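Local coordinates for protein aminotransferase class-III (Sphaerobacter thermophilus DSM 20745, PDB 6K8H) that belongs to the class-III aminotransferases, enzymes of the PLP-dependent aminotransferase fold, and holds (5-hydroxy-4,6-dimethylpyridin-3-yl)methyl dihydrogen phosphate in a pocket, at residues G8-R13 / E404-G408; S17-L22 / D58-E62; V399-H403 / T414-F418. All coordinates share one frame; numbering follows the deposited sequence.

Interactions 1 and 3 use the same helix, 393-408. Interaction 1 takes its C-terminal part and interaction 3 the part just before it. Interactions 1 and 2 meet through Tyr12 O and Ser17 OG, and through Asn10 N and Glu62 OE2. Together they join the N-terminal arm and the start of helix 18-29 to the rest of the chain. These two lie farther from the centre of the chain, about 26 and 28 Å out, and are mainly polar: a salt bridge and amide bonds in one, a carboxylate on a helix start in the other. Interaction 3 lies about 17 Å from that centre. It rests on apolar contacts and a CH-pi contact. All three are partly buried.

Interaction 1 (G8-R13 / E404-G408); sequences GGNVYR and EALMG
Gly9 N gives a weak hydrogen bond to Gly408 O, and Gly9 CA lies 3.9 Å from Gly408 CA. Asn10 follows and turns its side chain to the helix. Its ND2 donates to Glu404 O at 3.1 Å, with the acceptor close to the amide plane. Water 1 links the same ND2 to Glu404 OE2. Gly408 N reaches Glu404 O from the opposite face, so this oxygen accepts a side-chain bond as well as its helical backbone bond. Asn10 OD1 is 3.4 Å from Met407 CB and is bonded by Arg64 NH2. The segment is the N-terminal arm that leads to helix 18-29, and here it is pinned to the C-terminal part of helix 393-408 of this class-III aminotransferase. Tyr12 OH joins Glu404 OE1 through water 2. The same hydroxyl lies over the centre of the Arg13 guanidinium. Arg13 then grips the Glu404 carboxylate side-on with two nitrogens. Arg13 NE meets Glu404 OE2 at 2.8 Å, and Arg13 NH2 meets Glu404 OE1 at 2.9 Å. Both oxygens are met on the syn side, but the two flat groups are turned 45° apart. A bend at chi2 (74°) of Glu404 brings its carboxylate back to the arm.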
# COMPACT_ATOMS: atom_id res chain seq x y z
N GLY B 8 -17.06 -28.12 14.16
CA GLY B 8 -17.25 -29.52 13.84
C GLY B 8 -15.94 -30.27 13.59
O GLY B 8 -15.91 -31.26 12.86
N GLY B 9 -14.87 -29.79 14.21
CA GLY B 9 -13.58 -30.45 14.14
C GLY B 9 -12.83 -30.29 12.83
O GLY B 9 -12.38 -31.29 12.26
N ASN B 10 -12.67 -29.05 12.34
CA ASN B 10 -11.81 -28.75 11.19
C ASN B 10 -12.18 -29.56 9.94
O ASN B 10 -11.34 -30.23 9.34
CB ASN B 10 -10.34 -28.97 11.56
CG ASN B 10 -9.86 -27.97 12.58
OD1 ASN B 10 -10.30 -26.82 12.58
ND2 ASN B 10 -8.97 -28.40 13.47
N VAL B 11 -13.45 -29.51 9.54
CA VAL B 11 -13.85 -30.34 8.42
C VAL B 11 -13.20 -29.90 7.11
O VAL B 11 -13.09 -30.70 6.17
CB VAL B 11 -15.39 -30.39 8.28
CG1 VAL B 11 -16.02 -30.81 9.59
CG2 VAL B 11 -15.94 -29.05 7.85
N TYR B 12 -12.69 -28.66 7.04
CA TYR B 12 -12.08 -28.18 5.80
C TYR B 12 -10.87 -29.00 5.40
O TYR B 12 -10.49 -28.99 4.22
CB TYR B 12 -11.67 -26.70 5.93
CG TYR B 12 -10.38 -26.47 6.70
CD1 TYR B 12 -10.36 -26.42 8.10
CD2 TYR B 12 -9.18 -26.28 6.04
CE1 TYR B 12 -9.18 -26.20 8.80
CE2 TYR B 12 -8.00 -26.06 6.73
CZ TYR B 12 -8.00 -26.04 8.10
OH TYR B 12 -6.81 -25.81 8.78
N ARG B 13 -10.24 -29.71 6.35
CA ARG B 13 -9.09 -30.55 6.05
C ARG B 13 -9.45 -31.85 5.33
O ARG B 13 -8.55 -32.54 4.85
CB ARG B 13 -8.34 -30.89 7.34
CG ARG B 13 -7.82 -29.70 8.13
CD ARG B 13 -6.57 -30.12 8.86
NE ARG B 13 -5.89 -29.07 9.62
CZ ARG B 13 -4.83 -28.39 9.19
NH1 ARG B 13 -4.33 -28.60 7.98
NH2 ARG B 13 -4.26 -27.48 9.98
N GLU B 404 -4.42 -26.20 16.66
CA GLU B 404 -5.29 -27.05 15.85
C GLU B 404 -6.54 -27.48 16.63
O GLU B 404 -7.65 -27.47 16.09
CB GLU B 404 -4.49 -28.27 15.36
CG GLU B 404 -5.29 -29.27 14.53
CD GLU B 404 -5.58 -28.79 13.11
OE1 GLU B 404 -5.09 -27.71 12.71
OE2 GLU B 404 -6.30 -29.51 12.38
N ALA B 405 -6.37 -27.84 17.91
CA ALA B 405 -7.54 -28.21 18.71
C ALA B 405 -8.49 -27.03 18.89
O ALA B 405 -9.71 -27.19 18.78
CB ALA B 405 -7.10 -28.76 20.07
N LEU B 406 -7.94 -25.84 19.16
CA LEU B 406 -8.79 -24.66 19.27
C LEU B 406 -9.57 -24.44 17.98
O LEU B 406 -10.79 -24.20 18.02
CB LEU B 406 -7.96 -23.42 19.62
CG LEU B 406 -7.49 -23.29 21.08
CD1 LEU B 406 -6.47 -22.15 21.25
CD2 LEU B 406 -8.69 -23.10 22.01
N MET B 407 -8.89 -24.53 16.83
CA MET B 407 -9.56 -24.40 15.54
C MET B 407 -10.71 -25.37 15.41
O MET B 407 -11.77 -25.03 14.86
CB MET B 407 -8.56 -24.61 14.40
CG MET B 407 -7.65 -23.42 14.12
SD MET B 407 -8.55 -22.05 13.36
CE MET B 407 -8.90 -22.69 11.72
N GLY B 408 -10.52 -26.61 15.87
CA GLY B 408 -11.60 -27.57 15.80
C GLY B 408 -12.67 -27.41 16.85
O GLY B 408 -13.68 -28.12 16.79
O HOH W 1 -8.04 -31.20 13.23
O HOH W 2 -6.79 -26.05 11.40

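Interaction 2 (S17-L22 / D58-E62); sequences SAAADL and DADGE
Asp60 OD1 accepts from Ala18 N at 2.7 Å, the shorter of two bonds from the helix start to this carboxylate. Asp60 OD2 takes Ala19 N at 3.3 Å. Both N-H groups come in on the syn side, about 20° out of the carboxylate plane. The group thus spans two successive amides of the first turn of helix 18-29. Asp60 CG stands anti to its own carbonyl carbon (chi1 -67°), which points the carboxylate at the helix. Ser17 is the N-cap. Its OG accepts from Ala20 N at 2.9 Å and is also bonded to Tyr12 O. Ser17 CB lies 3.3 Å from Asp60 OD1. A small apolar patch sits beside the polar one. Ala59 CB meets Ala18 CB at 3.9 Å and Leu22 CD1 at 3.8 Å. Leu22 also packs on Glu102 of the second subunit. Asp58 to Gly61 form a type I beta turn in the hairpin between strands 55-58 and 63-66. Gly61 N closes the turn on Asp58 O at 2.8 Å, and Asp58 OD1 accepts from Glu62 N just beyond it. Ser17 and Asp60 together serve three amides of the first helical turn. The negative carboxylate at this N-terminal end probably also interacts favourably with the helix dipole.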
# COMPACT_ATOMS: atom_id res chain seq x y z
N SER B 17 -13.36 -31.18 0.53
CA SER B 17 -13.95 -30.03 1.20
C SER B 17 -14.04 -28.84 0.23
O SER B 17 -13.45 -28.84 -0.86
CB SER B 17 -13.13 -29.64 2.42
OG SER B 17 -11.91 -29.04 2.00
N ALA B 18 -14.82 -27.83 0.62
CA ALA B 18 -14.84 -26.60 -0.15
C ALA B 18 -13.46 -25.96 -0.22
O ALA B 18 -13.03 -25.49 -1.29
CB ALA B 18 -15.86 -25.62 0.44
N ALA B 19 -12.75 -25.93 0.92
CA ALA B 19 -11.41 -25.36 0.94
C ALA B 19 -10.45 -26.12 0.03
O ALA B 19 -9.58 -25.51 -0.59
CB ALA B 19 -10.86 -25.34 2.37
N ALA B 20 -10.57 -27.44 -0.05
CA ALA B 20 -9.68 -28.20 -0.93
C ALA B 20 -9.92 -27.85 -2.40
O ALA B 20 -8.97 -27.67 -3.17
CB ALA B 20 -9.84 -29.70 -0.68
N ASP B 21 -11.20 -27.74 -2.80
CA ASP B 21 -11.52 -27.37 -4.18
C ASP B 21 -11.03 -25.97 -4.49
O ASP B 21 -10.46 -25.71 -5.57
CB ASP B 21 -13.04 -27.43 -4.40
CG ASP B 21 -13.60 -28.85 -4.40
OD1 ASP B 21 -12.83 -29.83 -4.41
OD2 ASP B 21 -14.84 -28.97 -4.40
N LEU B 22 -11.26 -25.04 -3.57
CA LEU B 22 -10.79 -23.68 -3.74
C LEU B 22 -9.28 -23.64 -3.87
O LEU B 22 -8.75 -22.91 -4.71
CB LEU B 22 -11.26 -22.79 -2.59
CG LEU B 22 -12.76 -22.48 -2.61
CD1 LEU B 22 -13.21 -21.95 -1.26
CD2 LEU B 22 -13.05 -21.50 -3.72
N ASP B 58 -16.45 -20.30 7.62
CA ASP B 58 -15.59 -20.70 6.52
C ASP B 58 -16.42 -21.34 5.40
O ASP B 58 -17.64 -21.54 5.52
CB ASP B 58 -14.43 -21.59 7.02
CG ASP B 58 -14.79 -23.06 7.32
OD1 ASP B 58 -15.89 -23.56 7.00
OD2 ASP B 58 -13.90 -23.73 7.91
N ALA B 59 -15.75 -21.60 4.27
CA ALA B 59 -16.42 -22.04 3.06
C ALA B 59 -17.06 -23.40 3.23
O ALA B 59 -17.90 -23.80 2.40
CB ALA B 59 -15.43 -22.04 1.88
N ASP B 60 -16.69 -24.14 4.27
CA ASP B 60 -17.30 -25.41 4.62
C ASP B 60 -18.37 -25.29 5.69
O ASP B 60 -18.82 -26.31 6.22
CB ASP B 60 -16.21 -26.39 5.07
CG ASP B 60 -15.27 -26.76 3.94
OD1 ASP B 60 -15.66 -27.63 3.14
OD2 ASP B 60 -14.17 -26.17 3.85
N GLY B 61 -18.79 -24.07 6.03
CA GLY B 61 -19.86 -23.87 6.98
C GLY B 61 -19.47 -23.93 8.44
O GLY B 61 -20.34 -23.78 9.31
N GLU B 62 -18.19 -24.14 8.76
CA GLU B 62 -17.76 -24.25 10.15
C GLU B 62 -17.60 -22.84 10.73
O GLU B 62 -16.94 -21.99 10.15
CB GLU B 62 -16.44 -25.03 10.22
CG GLU B 62 -15.91 -25.31 11.65
CD GLU B 62 -15.08 -26.59 11.70
OE1 GLU B 62 -15.12 -27.36 10.71
OE2 GLU B 62 -14.39 -26.84 12.72

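Interaction 3 (V399-H403 / T414-F418); sequences VGRVH and TPALF
A type I beta turn, Thr414 to Leu417, leads into strand 418-420 and packs against helix 393-408. Pro415 CA sits over one face of the His403 ring in a CH-pi contact, 3.9 Å from its centroid and offset toward the rim. His403 CG is anti to the backbone N (chi1 172°), and this carries the ring out to the turn. His403 CD2 also comes to 3.3 Å from Thr414 O, approaching obliquely. Leu417 is the apolar side of the contact. Its CG and CD1 lie by Val399 CG1, with CG at 4.0 Å, and the two side chains run alongside each other, pointing opposite ways. Val402 CG1 meets Leu417 CD1 at 4.0 Å, the side chains crossing at about a right angle. The other branch, Leu417 CD2, rests 4.1 Å from His403 CB. Val399 CG1 also touches Pro415 O at 3.3 Å. Leu417 N bonds to Thr414 O at 2.9 Å. Thr414 OG1 donates to Phe418 O at 2.6 Å, on a lone pair in the carbonyl plane. Val402 also packs on Phe437 and Ala444 of helix 427-445. Leu417 bonds through its backbone to Ile376 of strand 373-377, so the turn lies between that strand and helix 393-408.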
# COMPACT_ATOMS: atom_id res chain seq x y z
N VAL B 399 2.45 -26.02 20.85
CA VAL B 399 1.61 -24.87 20.51
C VAL B 399 0.77 -25.19 19.27
O VAL B 399 -0.41 -24.81 19.20
CB VAL B 399 2.48 -23.62 20.30
CG1 VAL B 399 1.67 -22.49 19.66
CG2 VAL B 399 3.07 -23.16 21.63
N GLY B 400 1.35 -25.89 18.29
CA GLY B 400 0.60 -26.27 17.11
C GLY B 400 -0.55 -27.21 17.44
O GLY B 400 -1.64 -27.09 16.86
N ARG B 401 -0.33 -28.15 18.35
CA ARG B 401 -1.44 -29.00 18.79
C ARG B 401 -2.54 -28.17 19.45
O ARG B 401 -3.73 -28.36 19.16
CB ARG B 401 -0.94 -30.08 19.76
CG ARG B 401 -0.24 -31.27 19.10
CD ARG B 401 0.06 -32.41 20.10
NE ARG B 401 0.56 -33.60 19.41
CZ ARG B 401 -0.21 -34.46 18.75
NH1 ARG B 401 -1.53 -34.26 18.70
NH2 ARG B 401 0.31 -35.51 18.13
N VAL B 402 -2.17 -27.23 20.32
CA VAL B 402 -3.19 -26.41 20.98
C VAL B 402 -3.96 -25.59 19.95
O VAL B 402 -5.19 -25.48 20.01
CB VAL B 402 -2.54 -25.51 22.06
CG1 VAL B 402 -3.55 -24.51 22.62
CG2 VAL B 402 -1.95 -26.36 23.17
N HIS B 403 -3.24 -25.01 18.98
CA HIS B 403 -3.90 -24.19 17.96
C HIS B 403 -4.86 -25.02 17.11
O HIS B 403 -6.00 -24.61 16.87
CB HIS B 403 -2.85 -23.51 17.09
CG HIS B 403 -3.42 -22.79 15.91
ND1 HIS B 403 -3.49 -23.35 14.65
CD2 HIS B 403 -3.97 -21.55 15.80
CE1 HIS B 403 -4.05 -22.49 13.82
NE2 HIS B 403 -4.35 -21.39 14.49
N THR B 414 -4.39 -16.90 16.09
CA THR B 414 -3.18 -17.05 15.30
C THR B 414 -2.40 -18.29 15.74
O THR B 414 -2.52 -18.75 16.88
CB THR B 414 -2.27 -15.82 15.42
OG1 THR B 414 -1.76 -15.71 16.76
CG2 THR B 414 -3.00 -14.55 15.01
N PRO B 415 -1.56 -18.82 14.85
CA PRO B 415 -0.72 -19.97 15.24
C PRO B 415 0.15 -19.72 16.46
O PRO B 415 0.45 -20.66 17.19
CB PRO B 415 0.12 -20.23 13.99
CG PRO B 415 -0.74 -19.73 12.86
CD PRO B 415 -1.47 -18.53 13.40
N ALA B 416 0.55 -18.47 16.72
CA ALA B 416 1.37 -18.20 17.89
C ALA B 416 0.56 -18.14 19.18
O ALA B 416 1.15 -18.09 20.26
CB ALA B 416 2.15 -16.89 17.71
N LEU B 417 -0.78 -18.22 19.08
CA LEU B 417 -1.70 -17.96 20.19
C LEU B 417 -1.64 -16.49 20.62
O LEU B 417 -1.85 -16.15 21.78
CB LEU B 417 -1.46 -18.90 21.39
CG LEU B 417 -1.39 -20.40 21.05
CD1 LEU B 417 -1.26 -21.25 22.29
CD2 LEU B 417 -2.57 -20.87 20.20
N PHE B 418 -1.45 -15.65 19.60
CA PHE B 418 -1.59 -14.19 19.75
C PHE B 418 -3.03 -13.91 19.33
O PHE B 418 -3.45 -14.40 18.29
CB PHE B 418 -0.63 -13.43 18.82
CG PHE B 418 -1.00 -11.98 18.66
CD1 PHE B 418 -0.88 -11.10 19.71
CD2 PHE B 418 -1.49 -11.51 17.45
CE1 PHE B 418 -1.21 -9.76 19.56
CE2 PHE B 418 -1.83 -10.17 17.30
CZ PHE B 418 -1.69 -9.30 18.36